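PDB 3FWT: macrophage migration inhibitory factor-like protein from Leishmania major, which belongs to the macrophage migration inhibitory factor family, small alpha/beta proteins that assemble as trimers. Local coordinates for residues Thr26-Ser31 against Pro77-Arg82. Numbering follows the deposited sequence.
Sequences TIVSVS and PAAYVR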
ATOM      1  N   THR A  26      -7.642   4.548   1.634  1.00 10.93           N
ATOM      2  CA  THR A  26      -7.770   5.383   2.787  1.00 11.06           C
ATOM      3  C   THR A  26      -7.564   4.423   3.953  1.00 11.35           C
ATOM      4  O   THR A  26      -8.349   3.517   4.114  1.00 13.02           O
ATOM      5  CB  THR A  26      -9.195   5.989   2.889  1.00 10.30           C
ATOM      6  OG1 THR A  26      -9.403   6.939   1.824  1.00 10.68           O
ATOM      7  CG2 THR A  26      -9.389   6.725   4.220  1.00  9.92           C
ATOM      8  N   ILE A  27      -6.571   4.713   4.775  1.00 10.50           N
ATOM      9  CA  ILE A  27      -6.229   3.987   6.023  1.00 10.45           C
ATOM     10  C   ILE A  27      -6.499   4.960   7.194  1.00  9.27           C
ATOM     11  O   ILE A  27      -5.855   6.023   7.289  1.00 10.18           O
ATOM     12  CB  ILE A  27      -4.796   3.494   6.014  1.00  8.76           C
ATOM     13  CG1 ILE A  27      -4.479   2.785   4.692  1.00 10.74           C
ATOM     14  CG2 ILE A  27      -4.447   2.658   7.324  1.00 13.59           C
ATOM     15  CD1 ILE A  27      -3.029   2.148   4.672  1.00  8.93           C
ATOM     16  N   VAL A  28      -7.435   4.559   8.055  1.00  7.99           N
ATOM     17  CA  VAL A  28      -7.857   5.362   9.202  1.00  9.04           C
ATOM     18  C   VAL A  28      -7.893   4.545  10.483  1.00 11.34           C
ATOM     19  O   VAL A  28      -8.174   3.351  10.457  1.00  7.90           O
ATOM     20  CB  VAL A  28      -9.166   6.115   8.949  1.00  9.13           C
ATOM     21  CG1 VAL A  28      -9.001   6.946   7.689  1.00 10.57           C
ATOM     22  CG2 VAL A  28     -10.433   5.227   8.733  1.00  4.10           C
ATOM     23  N   SER A  29      -7.524   5.195  11.600  1.00 11.16           N
ATOM     24  CA  SER A  29      -7.569   4.510  12.903  1.00 11.13           C
ATOM     25  C   SER A  29      -8.954   4.492  13.549  1.00 11.03           C
ATOM     26  O   SER A  29      -9.197   3.678  14.435  1.00 12.03           O
ATOM     27  CB  SER A  29      -6.579   5.116  13.860  1.00 11.88           C
ATOM     28  OG  SER A  29      -6.757   6.526  13.871  1.00 12.67           O
ATOM     29  N   VAL A  30      -9.874   5.325  13.064  1.00  9.53           N
ATOM     30  CA  VAL A  30     -11.279   5.289  13.478  1.00 10.74           C
ATOM     31  C   VAL A  30     -12.112   4.216  12.745  1.00 12.35           C
ATOM     32  O   VAL A  30     -11.691   3.649  11.754  1.00 13.41           O
ATOM     33  CB  VAL A  30     -11.975   6.637  13.182  1.00 11.27           C
ATOM     34  CG1 VAL A  30     -11.162   7.798  13.657  1.00 13.25           C
ATOM     35  CG2 VAL A  30     -12.201   6.825  11.646  1.00  7.93           C
ATOM     36  N   SER A  31     -13.318   3.961  13.238  1.00 12.02           N
ATOM     37  CA  SER A  31     -14.203   3.021  12.606  1.00 14.54           C
ATOM     38  C   SER A  31     -15.051   3.781  11.596  1.00 13.92           C
ATOM     39  O   SER A  31     -15.422   4.921  11.853  1.00 15.76           O
ATOM     40  CB  SER A  31     -15.069   2.378  13.701  1.00 16.16           C
ATOM     41  OG  SER A  31     -16.095   1.588  13.166  1.00 20.37           O
ATOM     42  N   PRO A  77      -6.917   9.718  16.529  1.00 12.97           N
ATOM     43  CA  PRO A  77      -7.343   9.440  15.162  1.00 11.68           C
ATOM     44  C   PRO A  77      -6.432  10.190  14.161  1.00 12.51           C
ATOM     45  O   PRO A  77      -6.120  11.391  14.329  1.00 12.87           O
ATOM     46  CB  PRO A  77      -8.755   9.995  15.110  1.00 11.69           C
ATOM     47  CG  PRO A  77      -9.256   9.796  16.433  1.00 12.23           C
ATOM     48  CD  PRO A  77      -8.087   9.964  17.406  1.00 13.07           C
ATOM     49  N   ALA A  78      -5.921   9.452  13.199  1.00 10.79           N
ATOM     50  CA  ALA A  78      -5.130  10.018  12.138  1.00 10.38           C
ATOM     51  C   ALA A  78      -5.478   9.238  10.835  1.00 12.53           C
ATOM     52  O   ALA A  78      -6.138   8.173  10.865  1.00  8.91           O
ATOM     53  CB  ALA A  78      -3.654   9.766  12.499  1.00 10.91           C
ATOM     54  N   ALA A  79      -5.045   9.758   9.692  1.00 11.73           N
ATOM     55  CA  ALA A  79      -5.384   9.117   8.432  1.00 11.56           C
ATOM     56  C   ALA A  79      -4.202   9.102   7.498  1.00 13.65           C
ATOM     57  O   ALA A  79      -3.381  10.030   7.531  1.00 15.11           O
ATOM     58  CB  ALA A  79      -6.563   9.900   7.750  1.00 11.31           C
ATOM     59  N   TYR A  80      -4.155   8.122   6.585  1.00 12.64           N
ATOM     60  CA  TYR A  80      -3.147   8.146   5.494  1.00 12.66           C
ATOM     61  C   TYR A  80      -3.900   7.771   4.244  1.00 12.93           C
ATOM     62  O   TYR A  80      -4.695   6.787   4.271  1.00 10.62           O
ATOM     63  CB  TYR A  80      -2.019   7.128   5.800  1.00 10.97           C
ATOM     64  CG  TYR A  80      -1.262   6.664   4.594  1.00 14.04           C
ATOM     65  CD1 TYR A  80      -0.141   7.340   4.120  1.00 14.99           C
ATOM     66  CD2 TYR A  80      -1.696   5.563   3.889  1.00 17.27           C
ATOM     67  CE1 TYR A  80       0.542   6.858   2.991  1.00 18.27           C
ATOM     68  CE2 TYR A  80      -1.027   5.100   2.766  1.00 12.72           C
ATOM     69  CZ  TYR A  80       0.092   5.758   2.336  1.00 17.53           C
ATOM     70  OH  TYR A  80       0.698   5.322   1.156  1.00 21.38           O
ATOM     71  N   VAL A  81      -3.717   8.550   3.160  1.00 10.87           N
ATOM     72  CA  VAL A  81      -4.371   8.188   1.882  1.00 10.24           C
ATOM     73  C   VAL A  81      -3.354   8.001   0.788  1.00 12.94           C
ATOM     74  O   VAL A  81      -2.462   8.888   0.642  1.00 13.42           O
ATOM     75  CB  VAL A  81      -5.325   9.328   1.478  1.00 10.25           C
ATOM     76  CG1 VAL A  81      -5.962   9.023   0.103  1.00 12.78           C
ATOM     77  CG2 VAL A  81      -6.390   9.532   2.652  1.00  8.91           C
ATOM     78  N   ARG A  82      -3.414   6.868   0.050  1.00 12.42           N
ATOM     79  CA  ARG A  82      -2.459   6.625  -1.020  1.00 11.76           C
ATOM     80  C   ARG A  82      -3.244   6.778  -2.341  1.00 12.82           C
ATOM     81  O   ARG A  82      -4.242   6.080  -2.557  1.00 12.81           O
ATOM     82  CB  ARG A  82      -1.884   5.215  -0.941  1.00 14.59           C
ATOM     83  CG  ARG A  82      -0.740   4.964  -1.960  1.00 12.49           C
ATOM     84  CD  ARG A  82      -0.061   3.644  -1.752  1.00 16.99           C
ATOM     85  NE  ARG A  82      -0.855   2.506  -2.283  1.00 23.57           N
ATOM     86  CZ  ARG A  82      -1.641   1.693  -1.542  1.00 24.65           C
ATOM     87  NH1 ARG A  82      -1.709   1.835  -0.221  1.00 26.96           N
ATOM     88  NH2 ARG A  82      -2.335   0.700  -2.108  1.00 23.44           N
TER
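The carbonyl oxygen of I27 accepts one hydrogen bond from the opposing strand, Y80 N to I27 O at 2.8 Å in the carbonyl plane, and the CA-H of A79 adds a weaker CA-H...O contact, A79 CA to I27 O 3.3 Å. The reciprocal bond, I27 N to Y80 O, is also 2.8 Å and almost straight (169° at the hydrogen), completing the antiparallel hydrogen-bonded pair I27–Y80. T26–V81 and V28–A79 flank it as non-hydrogen-bonded pairs. On the face with I27 and Y80 the two side chains run side by side. With chi1 at 157° the Y80 ring swings opposite its own N and runs alongside I27, whose extended chain brings CD1 obliquely to the ring, 3.7 Å from Y80 CD2. Beyond this pair the ring stacks on F23 of a second subunit, whose E84 and R82 hydrogen-bond Y80 OH, so the tyrosine reaches from the strand pair into the trimer interface. Strands 22-28 and 79-85 are neighbours in the central sheet of the MIF fold; each subunit of the trimer lays two helices over one face of its sheet. That face carries T26, V28, A79 and V81: V28 CG1 meets A79 CB at 3.8 Å, while A79 and V81 pack on I105 and I101, respectively, of helix 92-109. T26 OG1 is hydrogen-bonded to Y44 OH of helix 34-52, and its closest approach to the other strand is V81 CG2. Past V28 the paired strands give way to loop, and a weak hydrogen bond, S29 N to A78 O at 3.4 Å, is the last between the two segments. The CB of S29 points toward segment 77-82, and S29 OG lies 3.2 Å from P77 CA. V30 crosses P77 at about a right angle, V30 CG1 resting 3.6 Å from P77 CB.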